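Local coordinates for protein phosphinothricin N-acetyltransferase (Brucella ovis, PDB 5DWM) that probably transfers an acetyl group from acetyl-CoA to an amine substrate such as phosphinothricin, as a member of the GNAT acyltransferase family, at residues A[20-25]-A[69-74]. Numbering follows the deposited sequence. Where two conformers were deposited one is given.
Sequences IETITA and GRVLGY
Ile-23 lays its CG2 methyl over one face of the Tyr-74 ring. This is a CH-pi contact: CG2 sits 3.8 Å from the centroid of the Tyr-74 ring and 17° off the ring normal. The pair joins helix 20-33 to strand 70-79 in the GNAT fold, where this helix packs on the central mixed sheet. The methyl is displaced toward the CE1 side, and Ile-23 CG2 to Tyr-74 CE1 is 3.7 Å. The other branch also takes part, with Ile-23 CG1 3.8 Å from Tyr-74 CD1. Both branches lie on the same face, CG2 over the ring and CG1 past its rim near CD1. Tyr-74 carries CG between its backbone N and carbonyl carbon (chi1 66°), which puts the ring next to the helix; chi2, at -88°, turns its face to Ile-23. Phe-15, Val-64 of strand 62-67 and Phe-52 of helix 45-58 also touch Ile-23, while Ile-26 and Tyr-27 from the next turn of helix 20-33 touch Tyr-74. The Tyr-74 side chain is about 7 Å from those of Ile-94 and Ile-96, two residues of the acetyl-CoA site; the cofactor is not bound to this chain in this model.

Thr-22 and Val-71 make the second part of the contact, nearer the start of the strand. The Thr-22 methyl, CG2, is in van der Waals contact with Val-71, 3.4 Å from Val-71 O and 3.8 Å from Val-71 CB. No direct hydrogen bond links the two segments. With CG2 anti to the backbone N, Thr-22 directs its methyl at the valine and leaves OG1 for a water. That water bridges helix and strand: it accepts from Val-71 N at 3.1 Å and is hydrogen-bonded to Thr-22 OG1 at 2.8 Å.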
ATOM      1  N   ILE A  20     -21.613  13.810   6.618  1.00 16.92           N
ATOM      2  CA  ILE A  20     -20.509  14.133   5.708  0.52 17.24           C
ATOM      3  C   ILE A  20     -19.953  15.526   5.973  1.00 16.12           C
ATOM      4  O   ILE A  20     -18.744  15.767   5.846  1.00 16.61           O
ATOM      5  CB  ILE A  20     -20.944  13.951   4.240  0.52 17.44           C
ATOM      6  CG1 ILE A  20     -20.810  12.486   3.825  0.52 17.93           C
ATOM      7  CG2 ILE A  20     -20.132  14.848   3.299  0.52 17.23           C
ATOM      8  CD1 ILE A  20     -19.370  12.002   3.748  0.52 19.44           C
ATOM      9  N   GLU A  21     -20.821  16.475   6.333  1.00 16.46           N
ATOM     10  CA  GLU A  21     -20.346  17.840   6.554  1.00 17.43           C
ATOM     11  C   GLU A  21     -19.325  17.900   7.687  1.00 16.74           C
ATOM     12  O   GLU A  21     -18.244  18.479   7.532  1.00 17.85           O
ATOM     13  CB  GLU A  21     -21.517  18.783   6.822  1.00 21.41           C
ATOM     14  CG  GLU A  21     -21.062  20.175   7.211  1.00 25.12           C
ATOM     15  CD  GLU A  21     -22.208  21.134   7.366  1.00 30.29           C
ATOM     16  OE1 GLU A  21     -22.482  21.888   6.409  1.00 33.28           O
ATOM     17  OE2 GLU A  21     -22.841  21.127   8.441  1.00 31.87           O
ATOM     18  N   THR A  22     -19.649  17.299   8.837  1.00 17.06           N
ATOM     19  CA  THR A  22     -18.719  17.321   9.963  1.00 17.51           C
ATOM     20  C   THR A  22     -17.487  16.464   9.687  1.00 16.27           C
ATOM     21  O   THR A  22     -16.364  16.850  10.038  1.00 16.77           O
ATOM     22  CB  THR A  22     -19.432  16.878  11.240  1.00 19.89           C
ATOM     23  OG1 THR A  22     -20.546  17.740  11.481  1.00 21.78           O
ATOM     24  CG2 THR A  22     -18.491  16.953  12.433  1.00 21.46           C
ATOM     25  N   ILE A  23     -17.673  15.297   9.065  1.00 15.69           N
ATOM     26  CA  ILE A  23     -16.530  14.457   8.721  1.00 15.86           C
ATOM     27  C   ILE A  23     -15.550  15.217   7.835  1.00 15.48           C
ATOM     28  O   ILE A  23     -14.329  15.165   8.045  1.00 15.50           O
ATOM     29  CB  ILE A  23     -17.010  13.145   8.075  1.00 17.49           C
ATOM     30  CG1 ILE A  23     -17.522  12.195   9.164  1.00 19.08           C
ATOM     31  CG2 ILE A  23     -15.891  12.511   7.257  1.00 18.36           C
ATOM     32  CD1 ILE A  23     -18.347  11.068   8.648  1.00 20.64           C
ATOM     33  N   THR A  24     -16.074  15.939   6.838  1.00 15.35           N
ATOM     34  CA  THR A  24     -15.225  16.768   5.986  1.00 14.34           C
ATOM     35  C   THR A  24     -14.501  17.844   6.789  1.00 14.82           C
ATOM     36  O   THR A  24     -13.319  18.107   6.554  1.00 15.39           O
ATOM     37  CB  THR A  24     -16.067  17.377   4.865  1.00 15.42           C
ATOM     38  OG1 THR A  24     -16.702  16.320   4.127  1.00 16.48           O
ATOM     39  CG2 THR A  24     -15.196  18.199   3.916  1.00 17.29           C
ATOM     40  N   ALA A  25     -15.191  18.480   7.738  1.00 15.04           N
ATOM     41  CA  ALA A  25     -14.531  19.480   8.577  1.00 16.19           C
ATOM     42  C   ALA A  25     -13.412  18.867   9.421  1.00 15.65           C
ATOM     43  O   ALA A  25     -12.329  19.456   9.555  1.00 16.02           O
ATOM     44  CB  ALA A  25     -15.557  20.196   9.464  1.00 16.61           C
ATOM     45  N   GLY A  69     -24.777  15.638  20.424  1.00 33.97           N
ATOM     46  CA  GLY A  69     -25.246  15.894  19.079  1.00 32.98           C
ATOM     47  C   GLY A  69     -24.180  16.214  18.053  1.00 32.32           C
ATOM     48  O   GLY A  69     -24.527  16.419  16.886  1.00 33.95           O
ATOM     49  N   ARG A  70     -22.904  16.269  18.442  1.00 28.56           N
ATOM     50  CA  ARG A  70     -21.800  16.579  17.541  1.00 28.95           C
ATOM     51  C   ARG A  70     -21.057  15.297  17.197  1.00 23.99           C
ATOM     52  O   ARG A  70     -20.800  14.469  18.075  1.00 24.64           O
ATOM     53  CB  ARG A  70     -20.786  17.489  18.234  1.00 33.95           C
ATOM     54  CG  ARG A  70     -21.071  18.971  18.209  1.00 40.28           C
ATOM     55  CD  ARG A  70     -19.876  19.714  18.804  1.00 44.23           C
ATOM     56  NE  ARG A  70     -18.613  19.313  18.180  1.00 46.77           N
ATOM     57  CZ  ARG A  70     -17.409  19.594  18.675  1.00 48.81           C
ATOM     58  NH1 ARG A  70     -17.301  20.273  19.807  1.00 49.89           N
ATOM     59  NH2 ARG A  70     -16.311  19.191  18.041  1.00 49.06           N
ATOM     60  N   VAL A  71     -20.673  15.150  15.931  1.00 22.35           N
ATOM     61  CA  VAL A  71     -19.749  14.087  15.545  1.00 21.49           C
ATOM     62  C   VAL A  71     -18.336  14.515  15.920  1.00 21.59           C
ATOM     63  O   VAL A  71     -17.853  15.560  15.467  1.00 21.53           O
ATOM     64  CB  VAL A  71     -19.860  13.768  14.050  1.00 22.30           C
ATOM     65  CG1 VAL A  71     -18.629  12.986  13.568  1.00 21.80           C
ATOM     66  CG2 VAL A  71     -21.141  12.990  13.792  1.00 24.59           C
ATOM     67  N   LEU A  72     -17.676  13.714  16.755  1.00 20.47           N
ATOM     68  CA  LEU A  72     -16.358  14.042  17.281  1.00 20.01           C
ATOM     69  C   LEU A  72     -15.232  13.284  16.596  1.00 17.94           C
ATOM     70  O   LEU A  72     -14.059  13.621  16.804  1.00 18.88           O
ATOM     71  CB  LEU A  72     -16.300  13.753  18.783  1.00 22.99           C
ATOM     72  CG  LEU A  72     -17.344  14.483  19.631  1.00 27.22           C
ATOM     73  CD1 LEU A  72     -17.109  14.193  21.088  1.00 28.49           C
ATOM     74  CD2 LEU A  72     -17.276  15.972  19.364  1.00 29.85           C
ATOM     75  N   GLY A  73     -15.549  12.269  15.804  1.00 17.12           N
ATOM     76  CA  GLY A  73     -14.524  11.501  15.120  1.00 17.63           C
ATOM     77  C   GLY A  73     -15.194  10.440  14.283  1.00 15.87           C
ATOM     78  O   GLY A  73     -16.398  10.195  14.403  1.00 16.58           O
ATOM     79  N   TYR A  74     -14.398   9.817  13.418  1.00 14.77           N
ATOM     80  CA  TYR A  74     -14.918   8.778  12.547  1.00 14.79           C
ATOM     81  C   TYR A  74     -13.830   7.746  12.284  1.00 15.12           C
ATOM     82  O   TYR A  74     -12.636   8.004  12.466  1.00 15.49           O
ATOM     83  CB  TYR A  74     -15.482   9.345  11.232  1.00 15.13           C
ATOM     84  CG  TYR A  74     -14.443   9.971  10.326  1.00 13.92           C
ATOM     85  CD1 TYR A  74     -14.101  11.307  10.456  1.00 14.70           C
ATOM     86  CD2 TYR A  74     -13.806   9.223   9.337  1.00 14.91           C
ATOM     87  CE1 TYR A  74     -13.161  11.891   9.632  1.00 15.59           C
ATOM     88  CE2 TYR A  74     -12.856   9.796   8.501  1.00 15.44           C
ATOM     89  CZ  TYR A  74     -12.534  11.135   8.658  1.00 15.70           C
ATOM     90  OH  TYR A  74     -11.590  11.723   7.838  1.00 18.18           O
TER
HETATM   91  O   HOH W   1     -21.583  17.455  14.100  1.00 28.31           O